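Local coordinates for putative effector, AYWB SAP54-like protein ('Echinacea purpurea' witches'-broom phytoplasma, PDB 6INR), which interacts with plant MADS transcription factors, probably promoting their degradation, and causes phyllody, the leaf-like change of flowers, at residues Y35-K40 with K68-N73. Numbering follows the deposited sequence.
Sequences YDNATK and KQLIDN
The side-chain amide of Asn37 meets the methyl CD2 of Leu70. This methyl stands out of the amide plane, beyond the oxygen and nitrogen ends. Leu70 CD2 is 3.4 Å from both Asn37 OD1 and Asn37 ND2. The two side chains cross at about a right angle.

Asn37 has CG beside its backbone N (chi1 -78°), which carries the amide toward helix 55-84. There ND2 donates a hydrogen bond to Gln74 OE1, one turn past Ile71. The buried amide thus pairs with a polar partner, while the same ND2, with OD1, also meets the Leu70 methyl.

Ile71 packs on the aliphatic base of Asn37. Ile71 CG1 lies 3.7 Å from Asn37 CB. An extended second torsion (chi2 -170°) sends the end of the side chain on to Ala38. Ile71 CD1 lies 3.7 Å from Ala38 N and 4.1 Å from Ala38 CB. No hydrogen bond links the two segments directly.

The segments belong to helices 16-49 and 55-84, which form an antiparallel helical hairpin. Their local axes approach to 9.6 Å, with directions 161° apart. The contact lies near the middle of the chain. The side chains of Asn37 and Lys40 also touch Tyr67 of helix 55-84. Ile71 and Lys68 also touch Ile41, one turn along helix 16-49 from Asn37.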
ATOM      1  N   TYR A  35       4.481  -0.930  -2.409  1.00 18.65           N
ATOM      2  CA  TYR A  35       5.879  -0.510  -2.683  1.00 17.86           C
ATOM      3  C   TYR A  35       6.032   1.000  -2.670  1.00 17.34           C
ATOM      4  O   TYR A  35       6.956   1.520  -2.097  1.00 17.06           O
ATOM      5  CB  TYR A  35       6.389  -1.061  -4.009  1.00 18.08           C
ATOM      6  CG  TYR A  35       7.860  -0.735  -4.250  1.00 17.54           C
ATOM      7  CD1 TYR A  35       8.241   0.482  -4.785  1.00 17.51           C
ATOM      8  CD2 TYR A  35       8.856  -1.647  -3.946  1.00 17.51           C
ATOM      9  CE1 TYR A  35       9.574   0.780  -5.010  1.00 16.94           C
ATOM     10  CE2 TYR A  35      10.194  -1.357  -4.177  1.00 17.32           C
ATOM     11  CZ  TYR A  35      10.548  -0.152  -4.720  1.00 16.93           C
ATOM     12  OH  TYR A  35      11.893   0.137  -4.914  1.00 16.75           O
ATOM     13  N   ASP A  36       5.090   1.709  -3.264  1.00 18.14           N
ATOM     14  CA  ASP A  36       5.193   3.179  -3.349  1.00 19.57           C
ATOM     15  C   ASP A  36       4.897   3.824  -2.036  1.00 19.09           C
ATOM     16  O   ASP A  36       5.446   4.878  -1.705  1.00 19.39           O
ATOM     17  CB  ASP A  36       4.270   3.781  -4.401  1.00 21.54           C
ATOM     18  CG  ASP A  36       4.656   3.368  -5.818  1.00 26.19           C
ATOM     19  OD1 ASP A  36       5.835   2.975  -6.065  1.00 27.23           O
ATOM     20  OD2 ASP A  36       3.751   3.400  -6.702  1.00 32.35           O
ATOM     21  N   ASN A  37       3.978   3.220  -1.299  1.00 18.95           N
ATOM     22  CA  ASN A  37       3.664   3.744   0.044  1.00 18.82           C
ATOM     23  C   ASN A  37       4.872   3.544   0.979  1.00 18.15           C
ATOM     24  O   ASN A  37       5.211   4.402   1.791  1.00 15.82           O
ATOM     25  CB  ASN A  37       2.420   3.098   0.626  1.00 18.90           C
ATOM     26  CG  ASN A  37       1.147   3.667   0.051  1.00 18.71           C
ATOM     27  OD1 ASN A  37       1.042   4.864  -0.229  1.00 18.34           O
ATOM     28  ND2 ASN A  37       0.146   2.813  -0.090  1.00 18.45           N
ATOM     29  N   ALA A  38       5.544   2.416   0.777  1.00 18.71           N
ATOM     30  CA  ALA A  38       6.751   2.066   1.530  1.00 19.62           C
ATOM     31  C   ALA A  38       7.888   3.010   1.214  1.00 21.05           C
ATOM     32  O   ALA A  38       8.705   3.334   2.071  1.00 24.05           O
ATOM     33  CB  ALA A  38       7.185   0.652   1.225  1.00 19.72           C
ATOM     34  N   THR A  39       7.957   3.402  -0.042  1.00 21.80           N
ATOM     35  CA  THR A  39       8.873   4.447  -0.505  1.00 21.40           C
ATOM     36  C   THR A  39       8.534   5.772   0.161  1.00 21.57           C
ATOM     37  O   THR A  39       9.401   6.489   0.622  1.00 22.41           O
ATOM     38  CB  THR A  39       8.776   4.592  -2.042  1.00 20.98           C
ATOM     39  OG1 THR A  39       9.443   3.473  -2.632  1.00 20.11           O
ATOM     40  CG2 THR A  39       9.389   5.888  -2.556  1.00 20.02           C
ATOM     41  N   LYS A  40       7.261   6.090   0.186  1.00 23.54           N
ATOM     42  CA  LYS A  40       6.789   7.345   0.781  1.00 27.01           C
ATOM     43  C   LYS A  40       7.285   7.436   2.226  1.00 27.84           C
ATOM     44  O   LYS A  40       7.631   8.501   2.714  1.00 26.62           O
ATOM     45  CB  LYS A  40       5.259   7.386   0.789  1.00 30.21           C
ATOM     46  CG  LYS A  40       4.630   8.619   0.158  1.00 34.36           C
ATOM     47  CD  LYS A  40       5.156   9.895   0.785  1.00 37.72           C
ATOM     48  CE  LYS A  40       4.271  11.089   0.458  1.00 38.87           C
ATOM     49  NZ  LYS A  40       4.850  12.342   1.012  1.00 39.68           N
ATOM     50  N   LYS A  68       1.355   3.958   7.025  1.00 34.80           N
ATOM     51  CA  LYS A  68       1.502   2.632   7.648  1.00 37.86           C
ATOM     52  C   LYS A  68       0.141   1.953   7.704  1.00 35.31           C
ATOM     53  O   LYS A  68       0.027   0.758   7.486  1.00 34.55           O
ATOM     54  CB  LYS A  68       2.129   2.717   9.050  1.00 43.02           C
ATOM     55  CG  LYS A  68       3.616   3.081   9.060  1.00 46.72           C
ATOM     56  CD  LYS A  68       3.996   3.793  10.358  1.00 51.45           C
ATOM     57  CE  LYS A  68       4.331   2.799  11.459  1.00 53.57           C
ATOM     58  NZ  LYS A  68       4.561   3.497  12.755  1.00 57.12           N
ATOM     59  N   GLN A  69      -0.890   2.733   7.988  1.00 35.94           N
ATOM     60  CA  GLN A  69      -2.271   2.198   8.049  1.00 37.50           C
ATOM     61  C   GLN A  69      -2.736   1.771   6.672  1.00 33.95           C
ATOM     62  O   GLN A  69      -3.371   0.752   6.498  1.00 30.44           O
ATOM     63  CB  GLN A  69      -3.234   3.211   8.637  1.00 43.30           C
ATOM     64  CG  GLN A  69      -2.721   3.753   9.952  1.00 52.05           C
ATOM     65  CD  GLN A  69      -3.503   4.935  10.484  1.00 60.27           C
ATOM     66  OE1 GLN A  69      -3.917   5.830   9.726  1.00 62.74           O
ATOM     67  NE2 GLN A  69      -3.691   4.964  11.812  1.00 61.05           N
ATOM     68  N   LEU A  70      -2.386   2.596   5.701  1.00 32.13           N
ATOM     69  CA  LEU A  70      -2.653   2.336   4.282  1.00 28.81           C
ATOM     70  C   LEU A  70      -1.989   1.032   3.893  1.00 26.09           C
ATOM     71  O   LEU A  70      -2.609   0.157   3.311  1.00 26.61           O
ATOM     72  CB  LEU A  70      -2.103   3.494   3.440  1.00 29.72           C
ATOM     73  CG  LEU A  70      -2.781   3.949   2.165  1.00 29.77           C
ATOM     74  CD1 LEU A  70      -4.136   4.592   2.376  1.00 31.70           C
ATOM     75  CD2 LEU A  70      -1.863   4.961   1.532  1.00 29.60           C
ATOM     76  N   ILE A  71      -0.725   0.888   4.249  1.00 24.64           N
ATOM     77  CA  ILE A  71       0.018  -0.318   3.874  1.00 25.12           C
ATOM     78  C   ILE A  71      -0.641  -1.507   4.550  1.00 27.72           C
ATOM     79  O   ILE A  71      -0.658  -2.630   4.037  1.00 29.33           O
ATOM     80  CB  ILE A  71       1.509  -0.281   4.279  1.00 25.98           C
ATOM     81  CG1 ILE A  71       2.281   0.714   3.411  1.00 26.21           C
ATOM     82  CG2 ILE A  71       2.141  -1.677   4.147  1.00 25.10           C
ATOM     83  CD1 ILE A  71       3.787   0.650   3.575  1.00 26.00           C
ATOM     84  N   ASP A  72      -1.232  -1.232   5.701  1.00 30.36           N
ATOM     85  CA  ASP A  72      -1.799  -2.279   6.560  1.00 32.31           C
ATOM     86  C   ASP A  72      -3.019  -2.903   5.945  1.00 29.53           C
ATOM     87  O   ASP A  72      -3.142  -4.115   5.926  1.00 26.49           O
ATOM     88  CB  ASP A  72      -2.167  -1.743   7.951  1.00 38.60           C
ATOM     89  CG  ASP A  72      -1.017  -1.878   8.955  1.00 44.32           C
ATOM     90  OD1 ASP A  72      -0.261  -2.880   8.864  1.00 48.26           O
ATOM     91  OD2 ASP A  72      -0.865  -0.990   9.829  1.00 51.18           O
ATOM     92  N   ASN A  73      -3.917  -2.049   5.459  1.00 30.73           N
ATOM     93  CA  ASN A  73      -5.121  -2.487   4.710  1.00 32.34           C
ATOM     94  C   ASN A  73      -4.748  -3.239   3.467  1.00 28.02           C
ATOM     95  O   ASN A  73      -5.322  -4.265   3.156  1.00 24.49           O
ATOM     96  CB  ASN A  73      -6.007  -1.325   4.286  1.00 38.23           C
ATOM     97  CG  ASN A  73      -6.555  -0.582   5.456  1.00 44.97           C
ATOM     98  OD1 ASN A  73      -7.552  -0.997   6.048  1.00 55.68           O
ATOM     99  ND2 ASN A  73      -5.871   0.490   5.848  1.00 48.79           N
TER